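Elongation factor G (Thermus thermophilus, PDB 2DY1) binds GTP with magnesium and probably acts as a translation elongation factor with GTPase activity. Local coordinates at residues A[210-215]-A[236-241]; A[384-389]-A[420-425]; A[458-463]-A[565-570]. One frame throughout, in Å; residues are numbered along the deposited sequence.

Contact 1: A[210-215]-A[236-241]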
ATOM      1  N   GLU A 210     -33.350  -2.457  20.489  1.00 22.60           N
ATOM      2  CA  GLU A 210     -32.617  -3.102  21.563  1.00 25.20           C
ATOM      3  C   GLU A 210     -31.104  -2.909  21.440  1.00 28.54           C
ATOM      4  O   GLU A 210     -30.428  -2.654  22.437  1.00 24.00           O
ATOM      5  CB  GLU A 210     -32.976  -4.598  21.625  1.00 29.75           C
ATOM      6  CG  GLU A 210     -34.416  -4.901  22.161  1.00 44.76           C
ATOM      7  CD  GLU A 210     -34.711  -6.392  22.365  1.00 54.75           C
ATOM      8  OE1 GLU A 210     -33.794  -7.136  22.767  1.00 63.24           O
ATOM      9  OE2 GLU A 210     -35.867  -6.818  22.142  1.00 55.40           O
ATOM     10  N   ALA A 211     -30.561  -2.998  20.224  1.00 23.88           N
ATOM     11  CA  ALA A 211     -29.114  -2.816  20.060  1.00 21.83           C
ATOM     12  C   ALA A 211     -28.648  -1.408  20.428  1.00 21.43           C
ATOM     13  O   ALA A 211     -27.559  -1.229  20.988  1.00 21.90           O
ATOM     14  CB  ALA A 211     -28.693  -3.145  18.614  1.00 19.94           C
ATOM     15  N   ILE A 212     -29.467  -0.414  20.108  1.00 17.01           N
ATOM     16  CA  ILE A 212     -29.143   0.969  20.409  1.00 17.19           C
ATOM     17  C   ILE A 212     -29.258   1.239  21.905  1.00 21.41           C
ATOM     18  O   ILE A 212     -28.366   1.853  22.499  1.00 19.42           O
ATOM     19  CB  ILE A 212     -30.073   1.923  19.669  1.00 17.44           C
ATOM     20  CG1 ILE A 212     -29.824   1.784  18.158  1.00 21.45           C
ATOM     21  CG2 ILE A 212     -29.833   3.373  20.143  1.00 20.23           C
ATOM     22  CD1 ILE A 212     -30.808   2.519  17.294  1.00 18.94           C
ATOM     23  N   VAL A 213     -30.359   0.796  22.498  1.00 23.08           N
ATOM     24  CA  VAL A 213     -30.588   0.992  23.928  1.00 29.03           C
ATOM     25  C   VAL A 213     -29.427   0.462  24.763  1.00 27.68           C
ATOM     26  O   VAL A 213     -28.961   1.136  25.690  1.00 26.09           O
ATOM     27  CB  VAL A 213     -31.917   0.306  24.374  1.00 25.05           C
ATOM     28  CG1 VAL A 213     -31.994   0.217  25.902  1.00 32.40           C
ATOM     29  CG2 VAL A 213     -33.091   1.109  23.857  1.00 29.69           C
ATOM     30  N   GLU A 214     -28.950  -0.729  24.420  1.00 22.90           N
ATOM     31  CA  GLU A 214     -27.852  -1.354  25.140  1.00 23.74           C
ATOM     32  C   GLU A 214     -26.524  -0.592  25.152  1.00 28.36           C
ATOM     33  O   GLU A 214     -25.656  -0.878  25.977  1.00 27.16           O
ATOM     34  CB  GLU A 214     -27.630  -2.761  24.610  1.00 29.60           C
ATOM     35  CG  GLU A 214     -28.742  -3.709  25.019  1.00 38.89           C
ATOM     36  CD  GLU A 214     -28.666  -5.041  24.311  1.00 45.91           C
ATOM     37  OE1 GLU A 214     -29.493  -5.925  24.618  1.00 51.84           O
ATOM     38  OE2 GLU A 214     -27.782  -5.201  23.442  1.00 55.28           O
ATOM     39  N   THR A 215     -26.374   0.389  24.267  1.00 27.75           N
ATOM     40  CA  THR A 215     -25.139   1.171  24.214  1.00 23.80           C
ATOM     41  C   THR A 215     -25.201   2.456  25.011  1.00 25.09           C
ATOM     42  O   THR A 215     -24.208   3.188  25.086  1.00 23.37           O
ATOM     43  CB  THR A 215     -24.803   1.599  22.781  1.00 22.48           C
ATOM     44  OG1 THR A 215     -25.799   2.519  22.321  1.00 21.32           O
ATOM     45  CG2 THR A 215     -24.720   0.404  21.878  1.00 23.85           C
ATOM     46  N   LYS A 236     -29.933  10.220  19.352  1.00 23.31           N
ATOM     47  CA  LYS A 236     -28.665  10.615  19.951  1.00 21.24           C
ATOM     48  C   LYS A 236     -27.847   9.410  20.387  1.00 22.47           C
ATOM     49  O   LYS A 236     -26.631   9.386  20.221  1.00 23.55           O
ATOM     50  CB  LYS A 236     -28.900  11.554  21.144  1.00 25.07           C
ATOM     51  CG  LYS A 236     -29.485  12.905  20.736  1.00 32.74           C
ATOM     52  CD  LYS A 236     -29.655  13.853  21.923  1.00 42.27           C
ATOM     53  CE  LYS A 236     -30.167  15.217  21.463  1.00 45.86           C
ATOM     54  NZ  LYS A 236     -30.367  16.172  22.595  1.00 50.00           N
ATOM     55  N   ALA A 237     -28.504   8.395  20.937  1.00 20.56           N
ATOM     56  CA  ALA A 237     -27.791   7.209  21.362  1.00 17.52           C
ATOM     57  C   ALA A 237     -27.193   6.493  20.143  1.00 17.67           C
ATOM     58  O   ALA A 237     -26.058   6.025  20.192  1.00 18.30           O
ATOM     59  CB  ALA A 237     -28.722   6.270  22.121  1.00 20.41           C
ATOM     60  N   PHE A 238     -27.979   6.417  19.073  1.00 19.47           N
ATOM     61  CA  PHE A 238     -27.548   5.792  17.812  1.00 16.90           C
ATOM     62  C   PHE A 238     -26.284   6.485  17.303  1.00 14.43           C
ATOM     63  O   PHE A 238     -25.280   5.824  17.049  1.00 17.20           O
ATOM     64  CB  PHE A 238     -28.665   5.913  16.772  1.00 17.74           C
ATOM     65  CG  PHE A 238     -28.244   5.549  15.364  1.00 15.18           C
ATOM     66  CD1 PHE A 238     -27.858   4.259  15.057  1.00 20.10           C
ATOM     67  CD2 PHE A 238     -28.264   6.509  14.359  1.00 21.15           C
ATOM     68  CE1 PHE A 238     -27.492   3.910  13.737  1.00 18.00           C
ATOM     69  CE2 PHE A 238     -27.898   6.175  13.038  1.00 20.13           C
ATOM     70  CZ  PHE A 238     -27.518   4.878  12.738  1.00 19.06           C
ATOM     71  N   HIS A 239     -26.338   7.804  17.183  1.00 18.15           N
ATOM     72  CA  HIS A 239     -25.189   8.586  16.700  1.00 16.72           C
ATOM     73  C   HIS A 239     -23.964   8.384  17.589  1.00 17.80           C
ATOM     74  O   HIS A 239     -22.837   8.244  17.109  1.00 19.41           O
ATOM     75  CB  HIS A 239     -25.538  10.074  16.667  1.00 18.81           C
ATOM     76  CG  HIS A 239     -24.507  10.920  15.983  1.00 20.19           C
ATOM     77  ND1 HIS A 239     -24.478  11.099  14.613  1.00 19.82           N
ATOM     78  CD2 HIS A 239     -23.463  11.625  16.477  1.00 18.72           C
ATOM     79  CE1 HIS A 239     -23.459  11.879  14.297  1.00 16.93           C
ATOM     80  NE2 HIS A 239     -22.826  12.212  15.409  1.00 21.25           N
ATOM     81  N   GLU A 240     -24.184   8.349  18.899  1.00 16.53           N
ATOM     82  CA  GLU A 240     -23.080   8.184  19.822  1.00 15.27           C
ATOM     83  C   GLU A 240     -22.476   6.791  19.734  1.00 14.22           C
ATOM     84  O   GLU A 240     -21.257   6.619  19.825  1.00 17.93           O
ATOM     85  CB  GLU A 240     -23.587   8.494  21.246  1.00 18.05           C
ATOM     86  CG  GLU A 240     -22.538   8.486  22.326  1.00 30.45           C
ATOM     87  CD  GLU A 240     -21.472   9.553  22.153  1.00 30.30           C
ATOM     88  OE1 GLU A 240     -21.673  10.520  21.378  1.00 29.80           O
ATOM     89  OE2 GLU A 240     -20.430   9.416  22.821  1.00 39.07           O
ATOM     90  N   ALA A 241     -23.317   5.777  19.528  1.00 15.20           N
ATOM     91  CA  ALA A 241     -22.807   4.425  19.426  1.00 12.06           C
ATOM     92  C   ALA A 241     -21.966   4.252  18.152  1.00 11.97           C
ATOM     93  O   ALA A 241     -20.947   3.569  18.167  1.00 13.96           O
ATOM     94  CB  ALA A 241     -23.959   3.402  19.422  1.00 16.09           C
TER
HETATM   95  O   HOH W   1     -25.029   5.215  22.596  1.00 20.89           O
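The ring of Phe238 meets Ile212 obliquely, neither squarely on a face nor at an edge: the methyl CD1 of Ile212 comes within 4.1 Å of Phe238 CD1 and reaches back to the CB of the same residue. Leu157 of strand 156-165 and Glu270 and Ala271 of helix 261-271 also touch this phenylalanine, which is thereby buried among several elements. With CG anti to the backbone N (chi1 169°), Phe238 brings its ring to where CD1 of Ile212 touches it. The other branch of Ile212, CG2, rests on the preceding residue, 3.7 Å from Ala237 CB, and Leu247 touches the same isoleucine from outside the pair.

This is helix-to-helix packing within the GTP-binding domain, between the C-terminal end of helix 198-213 and helix 231-243, away from the nucleotide. Small residues spaced four apart, Ala237 and Ala241, probably help the backbones come close; Ile212 and Phe238 stand 5.7 Å apart at their CA atoms.

Three residues on from Ile212, Thr215 OG1 lies 3.5 Å from Ala241 CB. That hydroxyl donates to Ile212 O over 2.7 Å, in the carbonyl plane and on a lone pair; the same oxygen also takes the backbone N of Thr215. A water bridges Thr215 OG1 and Ala237 O, 2.7 Å from the latter.

Contact 2: A[384-389]-A[420-425]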
ATOM      1  N   PRO A 384       9.685  -6.303  -7.123  1.00 16.17           N
ATOM      2  CA  PRO A 384      10.691  -5.533  -7.841  1.00 14.62           C
ATOM      3  C   PRO A 384      10.823  -5.805  -9.324  1.00 15.82           C
ATOM      4  O   PRO A 384      10.639  -6.930  -9.775  1.00 17.13           O
ATOM      5  CB  PRO A 384      11.965  -5.934  -7.123  1.00 16.74           C
ATOM      6  CG  PRO A 384      11.746  -7.420  -6.970  1.00 18.04           C
ATOM      7  CD  PRO A 384      10.266  -7.561  -6.608  1.00 20.53           C
ATOM      8  N   VAL A 385      11.131  -4.748 -10.060  1.00 14.23           N
ATOM      9  CA  VAL A 385      11.435  -4.872 -11.484  1.00 11.78           C
ATOM     10  C   VAL A 385      12.630  -3.959 -11.738  1.00 15.22           C
ATOM     11  O   VAL A 385      12.822  -2.967 -11.044  1.00 17.79           O
ATOM     12  CB  VAL A 385      10.264  -4.442 -12.436  1.00 13.78           C
ATOM     13  CG1 VAL A 385       9.093  -5.416 -12.320  1.00 14.65           C
ATOM     14  CG2 VAL A 385       9.821  -3.025 -12.142  1.00 14.10           C
ATOM     15  N   ALA A 386      13.477  -4.304 -12.710  1.00 12.84           N
ATOM     16  CA  ALA A 386      14.586  -3.426 -13.049  1.00 14.90           C
ATOM     17  C   ALA A 386      14.040  -2.525 -14.157  1.00 14.78           C
ATOM     18  O   ALA A 386      13.342  -2.999 -15.049  1.00 16.26           O
ATOM     19  CB  ALA A 386      15.784  -4.241 -13.556  1.00 16.12           C
ATOM     20  N   LEU A 387      14.334  -1.227 -14.070  1.00 15.95           N
ATOM     21  CA  LEU A 387      13.851  -0.222 -15.021  1.00 17.01           C
ATOM     22  C   LEU A 387      14.864   0.133 -16.084  1.00 21.23           C
ATOM     23  O   LEU A 387      16.043   0.317 -15.777  1.00 21.79           O
ATOM     24  CB  LEU A 387      13.521   1.090 -14.306  1.00 25.04           C
ATOM     25  CG  LEU A 387      12.357   1.338 -13.365  1.00 33.03           C
ATOM     26  CD1 LEU A 387      12.076   2.849 -13.356  1.00 29.97           C
ATOM     27  CD2 LEU A 387      11.150   0.603 -13.837  1.00 32.84           C
ATOM     28  N   HIS A 388      14.405   0.275 -17.324  1.00 17.29           N
ATOM     29  CA  HIS A 388      15.285   0.638 -18.429  1.00 21.40           C
ATOM     30  C   HIS A 388      14.625   1.672 -19.347  1.00 20.47           C
ATOM     31  O   HIS A 388      13.499   1.471 -19.788  1.00 21.54           O
ATOM     32  CB  HIS A 388      15.582  -0.593 -19.287  1.00 19.90           C
ATOM     33  CG  HIS A 388      15.941  -1.813 -18.503  1.00 25.37           C
ATOM     34  ND1 HIS A 388      17.242  -2.129 -18.173  1.00 30.15           N
ATOM     35  CD2 HIS A 388      15.169  -2.794 -17.975  1.00 21.00           C
ATOM     36  CE1 HIS A 388      17.257  -3.253 -17.478  1.00 30.65           C
ATOM     37  NE2 HIS A 388      16.012  -3.677 -17.344  1.00 27.07           N
ATOM     38  N   PRO A 389      15.288   2.803 -19.613  1.00 18.29           N
ATOM     39  CA  PRO A 389      14.631   3.745 -20.523  1.00 17.66           C
ATOM     40  C   PRO A 389      14.686   3.088 -21.903  1.00 18.51           C
ATOM     41  O   PRO A 389      15.662   2.395 -22.228  1.00 19.78           O
ATOM     42  CB  PRO A 389      15.515   4.987 -20.451  1.00 17.85           C
ATOM     43  CG  PRO A 389      16.886   4.409 -20.103  1.00 22.71           C
ATOM     44  CD  PRO A 389      16.541   3.365 -19.073  1.00 21.80           C
ATOM     45  N   THR A 420      24.181  -5.328  -7.939  1.00 27.33           N
ATOM     46  CA  THR A 420      24.012  -5.644  -9.361  1.00 24.35           C
ATOM     47  C   THR A 420      24.087  -4.434 -10.290  1.00 23.93           C
ATOM     48  O   THR A 420      24.222  -4.579 -11.508  1.00 27.03           O
ATOM     49  CB  THR A 420      22.660  -6.330  -9.609  1.00 28.19           C
ATOM     50  OG1 THR A 420      21.604  -5.415  -9.289  1.00 27.92           O
ATOM     51  CG2 THR A 420      22.526  -7.585  -8.744  1.00 26.69           C
ATOM     52  N   GLY A 421      23.975  -3.242  -9.712  1.00 23.48           N
ATOM     53  CA  GLY A 421      24.024  -2.017 -10.493  1.00 26.00           C
ATOM     54  C   GLY A 421      22.702  -1.595 -11.124  1.00 28.44           C
ATOM     55  O   GLY A 421      22.612  -0.521 -11.707  1.00 24.58           O
ATOM     56  N   GLU A 422      21.661  -2.411 -10.999  1.00 19.83           N
ATOM     57  CA  GLU A 422      20.394  -2.045 -11.625  1.00 18.97           C
ATOM     58  C   GLU A 422      19.595  -0.994 -10.862  1.00 23.46           C
ATOM     59  O   GLU A 422      19.764  -0.825  -9.655  1.00 23.52           O
ATOM     60  CB  GLU A 422      19.522  -3.292 -11.809  1.00 21.82           C
ATOM     61  CG  GLU A 422      20.144  -4.365 -12.692  1.00 23.22           C
ATOM     62  CD  GLU A 422      19.167  -5.472 -13.036  1.00 19.87           C
ATOM     63  OE1 GLU A 422      18.592  -6.060 -12.111  1.00 20.46           O
ATOM     64  OE2 GLU A 422      18.979  -5.754 -14.237  1.00 22.80           O
ATOM     65  N   LEU A 423      18.737  -0.279 -11.591  1.00 16.87           N
ATOM     66  CA  LEU A 423      17.840   0.708 -11.001  1.00 16.61           C
ATOM     67  C   LEU A 423      16.536  -0.072 -10.808  1.00 18.61           C
ATOM     68  O   LEU A 423      15.892  -0.478 -11.777  1.00 18.45           O
ATOM     69  CB  LEU A 423      17.618   1.882 -11.955  1.00 17.35           C
ATOM     70  CG  LEU A 423      16.602   2.916 -11.470  1.00 21.27           C
ATOM     71  CD1 LEU A 423      17.091   3.540 -10.159  1.00 20.86           C
ATOM     72  CD2 LEU A 423      16.396   3.970 -12.521  1.00 21.19           C
ATOM     73  N   LEU A 424      16.139  -0.278  -9.559  1.00 15.68           N
ATOM     74  CA  LEU A 424      14.942  -1.061  -9.297  1.00 14.57           C
ATOM     75  C   LEU A 424      13.773  -0.217  -8.875  1.00 17.69           C
ATOM     76  O   LEU A 424      13.936   0.776  -8.172  1.00 15.03           O
ATOM     77  CB  LEU A 424      15.199  -2.087  -8.196  1.00 17.03           C
ATOM     78  CG  LEU A 424      16.339  -3.091  -8.388  1.00 16.96           C
ATOM     79  CD1 LEU A 424      16.359  -4.025  -7.196  1.00 23.21           C
ATOM     80  CD2 LEU A 424      16.145  -3.876  -9.703  1.00 19.37           C
ATOM     81  N   LEU A 425      12.595  -0.618  -9.338  1.00 14.08           N
ATOM     82  CA  LEU A 425      11.344   0.026  -8.950  1.00 12.79           C
ATOM     83  C   LEU A 425      10.577  -1.063  -8.199  1.00 16.21           C
ATOM     84  O   LEU A 425      10.401  -2.173  -8.696  1.00 13.38           O
ATOM     85  CB  LEU A 425      10.534   0.475 -10.158  1.00 12.39           C
ATOM     86  CG  LEU A 425       9.224   1.211  -9.786  1.00 13.99           C
ATOM     87  CD1 LEU A 425       9.525   2.524  -9.072  1.00 15.99           C
ATOM     88  CD2 LEU A 425       8.434   1.484 -11.055  1.00 14.97           C
TER
HETATM   89  O   HOH W   2      18.107  -1.100 -14.387  1.00 22.88           O
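Leu387 turns CG away from its own carbonyl carbon (chi1 -71°), whereas Leu425 swings CG to the far side from its backbone N (chi1 -178°), and the two side chains meet at a slant. CD2 of Leu387 lies 3.7 Å from Leu425 CB. Val385 runs alongside Leu425 on the same face of the sheet, its CG2 4.1 Å from Leu425 CB. On the other face, Leu424 CD2 packs 3.9 Å from Ala386 CB, and the carboxylate of Glu422 also rests against that methyl, while its OE1 accepts from Lys453 N.

Two bonds join the hydrogen-bonded antiparallel pair Val385 and Leu425. The straighter runs from Leu425 N to Val385 O (2.9 Å). Leu387 N then reaches Leu423 O almost linearly, at 174°. Beyond it a water takes over the pairing, accepting from Leu423 N at 3.0 Å and donating to Leu387 O.

The pair is the centre of the four-stranded antiparallel sheet of domain III. Strand 447-450 flanks 383-389 and strand 413-416 flanks 423-427, while helix 392-408 reaches Leu387 through Leu402.

Contact 3: A[458-463]-A[565-570]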
ATOM      1  N   GLU A 458      29.994 -15.552  -3.973  1.00 20.91           N
ATOM      2  CA  GLU A 458      30.966 -16.632  -4.031  1.00 22.98           C
ATOM      3  C   GLU A 458      31.566 -16.861  -2.659  1.00 20.66           C
ATOM      4  O   GLU A 458      31.462 -16.013  -1.784  1.00 21.23           O
ATOM      5  CB  GLU A 458      32.098 -16.268  -4.996  1.00 23.94           C
ATOM      6  CG  GLU A 458      31.656 -16.079  -6.436  1.00 28.66           C
ATOM      7  CD  GLU A 458      32.788 -15.623  -7.336  1.00 31.91           C
ATOM      8  OE1 GLU A 458      33.958 -15.953  -7.037  1.00 29.10           O
ATOM      9  OE2 GLU A 458      32.510 -14.949  -8.351  1.00 30.85           O
ATOM     10  N   THR A 459      32.181 -18.025  -2.478  1.00 23.87           N
ATOM     11  CA  THR A 459      32.851 -18.336  -1.226  1.00 23.05           C
ATOM     12  C   THR A 459      33.921 -19.380  -1.509  1.00 22.31           C
ATOM     13  O   THR A 459      34.148 -19.742  -2.672  1.00 26.17           O
ATOM     14  CB  THR A 459      31.872 -18.830  -0.136  1.00 22.45           C
ATOM     15  OG1 THR A 459      32.540 -18.805   1.138  1.00 23.58           O
ATOM     16  CG2 THR A 459      31.386 -20.249  -0.426  1.00 25.07           C
ATOM     17  N   ILE A 460      34.589 -19.850  -0.463  1.00 25.06           N
ATOM     18  CA  ILE A 460      35.646 -20.839  -0.639  1.00 25.39           C
ATOM     19  C   ILE A 460      35.381 -22.123   0.139  1.00 23.25           C
ATOM     20  O   ILE A 460      34.720 -22.103   1.174  1.00 23.30           O
ATOM     21  CB  ILE A 460      37.014 -20.266  -0.213  1.00 22.30           C
ATOM     22  CG1 ILE A 460      36.925 -19.658   1.187  1.00 21.25           C
ATOM     23  CG2 ILE A 460      37.471 -19.212  -1.208  1.00 18.73           C
ATOM     24  CD1 ILE A 460      38.288 -19.183   1.742  1.00 19.90           C
ATOM     25  N   LYS A 461      35.921 -23.239  -0.355  1.00 24.45           N
ATOM     26  CA  LYS A 461      35.718 -24.529   0.292  1.00 33.33           C
ATOM     27  C   LYS A 461      36.940 -25.104   1.013  1.00 32.49           C
ATOM     28  O   LYS A 461      36.808 -26.030   1.821  1.00 30.36           O
ATOM     29  CB  LYS A 461      35.204 -25.545  -0.730  1.00 38.05           C
ATOM     30  CG  LYS A 461      33.726 -25.385  -1.090  1.00 47.90           C
ATOM     31  CD  LYS A 461      33.255 -26.555  -1.947  1.00 55.03           C
ATOM     32  CE  LYS A 461      31.742 -26.572  -2.109  1.00 62.17           C
ATOM     33  NZ  LYS A 461      31.282 -27.732  -2.933  1.00 60.27           N
ATOM     34  N   LYS A 462      38.120 -24.566   0.731  1.00 30.51           N
ATOM     35  CA  LYS A 462      39.320 -25.057   1.397  1.00 32.47           C
ATOM     36  C   LYS A 462      40.284 -23.942   1.770  1.00 32.21           C
ATOM     37  O   LYS A 462      40.253 -22.843   1.206  1.00 24.38           O
ATOM     38  CB  LYS A 462      40.035 -26.105   0.534  1.00 41.18           C
ATOM     39  CG  LYS A 462      40.696 -25.574  -0.725  1.00 41.96           C
ATOM     40  CD  LYS A 462      41.392 -26.712  -1.481  1.00 49.61           C
ATOM     41  CE  LYS A 462      42.084 -26.218  -2.742  1.00 54.85           C
ATOM     42  NZ  LYS A 462      42.826 -27.300  -3.452  1.00 60.35           N
ATOM     43  N   VAL A 463      41.131 -24.233   2.750  1.00 30.62           N
ATOM     44  CA  VAL A 463      42.108 -23.269   3.225  1.00 23.14           C
ATOM     45  C   VAL A 463      43.218 -23.108   2.203  1.00 23.16           C
ATOM     46  O   VAL A 463      43.584 -24.059   1.512  1.00 25.62           O
ATOM     47  CB  VAL A 463      42.735 -23.724   4.553  1.00 25.22           C
ATOM     48  CG1 VAL A 463      43.788 -22.714   5.001  1.00 29.60           C
ATOM     49  CG2 VAL A 463      41.658 -23.871   5.618  1.00 26.84           C
ATOM     50  N   ALA A 565      41.830 -18.185  -5.439  1.00 25.62           N
ATOM     51  CA  ALA A 565      41.861 -19.135  -6.552  1.00 27.17           C
ATOM     52  C   ALA A 565      42.366 -20.521  -6.140  1.00 29.16           C
ATOM     53  O   ALA A 565      42.063 -21.530  -6.792  1.00 29.32           O
ATOM     54  CB  ALA A 565      42.720 -18.583  -7.671  1.00 29.74           C
ATOM     55  N   GLU A 566      43.139 -20.575  -5.059  1.00 26.66           N
ATOM     56  CA  GLU A 566      43.672 -21.840  -4.572  1.00 26.11           C
ATOM     57  C   GLU A 566      42.775 -22.383  -3.479  1.00 24.67           C
ATOM     58  O   GLU A 566      43.016 -23.470  -2.952  1.00 28.38           O
ATOM     59  CB  GLU A 566      45.079 -21.638  -3.990  1.00 33.53           C
ATOM     60  CG  GLU A 566      45.988 -20.741  -4.818  1.00 39.20           C
ATOM     61  CD  GLU A 566      47.316 -20.445  -4.125  1.00 48.99           C
ATOM     62  OE1 GLU A 566      48.128 -19.692  -4.702  1.00 51.28           O
ATOM     63  OE2 GLU A 566      47.549 -20.962  -3.008  1.00 49.26           O
ATOM     64  N   ALA A 567      41.722 -21.640  -3.150  1.00 22.53           N
ATOM     65  CA  ALA A 567      40.830 -22.042  -2.070  1.00 27.43           C
ATOM     66  C   ALA A 567      39.527 -22.725  -2.485  1.00 30.54           C
ATOM     67  O   ALA A 567      38.565 -22.750  -1.716  1.00 26.26           O
ATOM     68  CB  ALA A 567      40.530 -20.831  -1.190  1.00 24.70           C
ATOM     69  N   HIS A 568      39.516 -23.303  -3.682  1.00 32.96           N
ATOM     70  CA  HIS A 568      38.337 -23.994  -4.206  1.00 32.05           C
ATOM     71  C   HIS A 568      37.058 -23.165  -4.080  1.00 29.45           C
ATOM     72  O   HIS A 568      36.158 -23.467  -3.289  1.00 29.01           O
ATOM     73  CB  HIS A 568      38.152 -25.339  -3.516  1.00 37.95           C
ATOM     74  CG  HIS A 568      37.224 -26.257  -4.245  1.00 53.27           C
ATOM     75  ND1 HIS A 568      35.861 -26.259  -4.038  1.00 57.85           N
ATOM     76  CD2 HIS A 568      37.456 -27.160  -5.227  1.00 55.31           C
ATOM     77  CE1 HIS A 568      35.294 -27.122  -4.861  1.00 55.04           C
ATOM     78  NE2 HIS A 568      36.240 -27.682  -5.595  1.00 59.50           N
ATOM     79  N   PRO A 569      36.973 -22.096  -4.869  1.00 26.17           N
ATOM     80  CA  PRO A 569      35.822 -21.193  -4.887  1.00 33.75           C
ATOM     81  C   PRO A 569      34.571 -21.865  -5.454  1.00 33.73           C
ATOM     82  O   PRO A 569      34.660 -22.725  -6.335  1.00 32.33           O
ATOM     83  CB  PRO A 569      36.313 -20.034  -5.752  1.00 30.00           C
ATOM     84  CG  PRO A 569      37.321 -20.672  -6.653  1.00 36.21           C
ATOM     85  CD  PRO A 569      38.052 -21.591  -5.733  1.00 29.43           C
ATOM     86  N   VAL A 570      33.411 -21.482  -4.927  1.00 29.27           N
ATOM     87  CA  VAL A 570      32.140 -22.030  -5.378  1.00 27.42           C
ATOM     88  C   VAL A 570      31.079 -20.936  -5.449  1.00 35.77           C
ATOM     89  O   VAL A 570      31.146 -19.947  -4.713  1.00 28.96           O
ATOM     90  CB  VAL A 570      31.627 -23.146  -4.439  1.00 35.53           C
ATOM     91  CG1 VAL A 570      32.640 -24.277  -4.384  1.00 34.95           C
ATOM     92  CG2 VAL A 570      31.360 -22.590  -3.053  1.00 33.38           C
TER
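Val570, Ala567 and Lys461 bury the most surface here, and each meets the opposite segment differently. Val570 sends its two methyls to separate partners. CG2 lies beside Thr459 CG2 at 3.5 Å, the two side chains pointing the same way, while CG1 is pressed tightly against the Lys461 chain, 3.4 Å from its CE. Lysine and valine cross at about a right angle. With CG opposite its carbonyl carbon (chi1 -76°) and an extended chain beyond, Lys461 also passes the edge of the His568 ring, its CD 3.4 Å from His568 ND1. That nitrogen is buried without a polar partner, and the lysine NZ makes a long, weak ion pair with Glu648. Replacing Val570 by an alanine would probably open a gap beside Thr459 and set the aliphatic part of Lys461 freer to turn.

In the domain IV region, strand 457-460 lies antiparallel against the start of strand 569-583, shortly after helix 549-566; 569-583 also pairs with 610-618 and 638-648 in the same antiparallel sheet. Thr459 and Val570 form a hydrogen-bonded pair, the bond from Val570 N to Thr459 O measuring 2.9 Å. Ile460 and Pro569 follow as a non-hydrogen-bonded pair.

Ala567 lies between helix 549-566 and the strand. Its carbonyl O grips two amides, Lys461 N nearly end-on at 3.0 Å and Lys462 N from 50° above the carbonyl plane. Lys461 N also donates to His568 O. The methyl of Ala567 packs closely on Ile460 CG2 (3.5 Å), and Ile460 meets Met564 of the preceding helix.

How the contacts relate
From the N terminus the chain first builds the GTP-binding domain, where contact 1 closes a short, largely helical loop of 20 residues and ties helix 198-213 to helix 231-243. It then passes through domain II into domain III, where contact 2 closes 30 residues containing helix 392-408 and strand 413-416. Contact 3 comes last, its 101-residue loop returning to pair strand 457-460 with strand 569-583. The three follow in series, none nested or crossed. Contact 1 lies across the chain's centre from the others, 55 and 73 Å away between centres, whereas contacts 2 and 3 share a side, their nearest atoms about 12 Å apart.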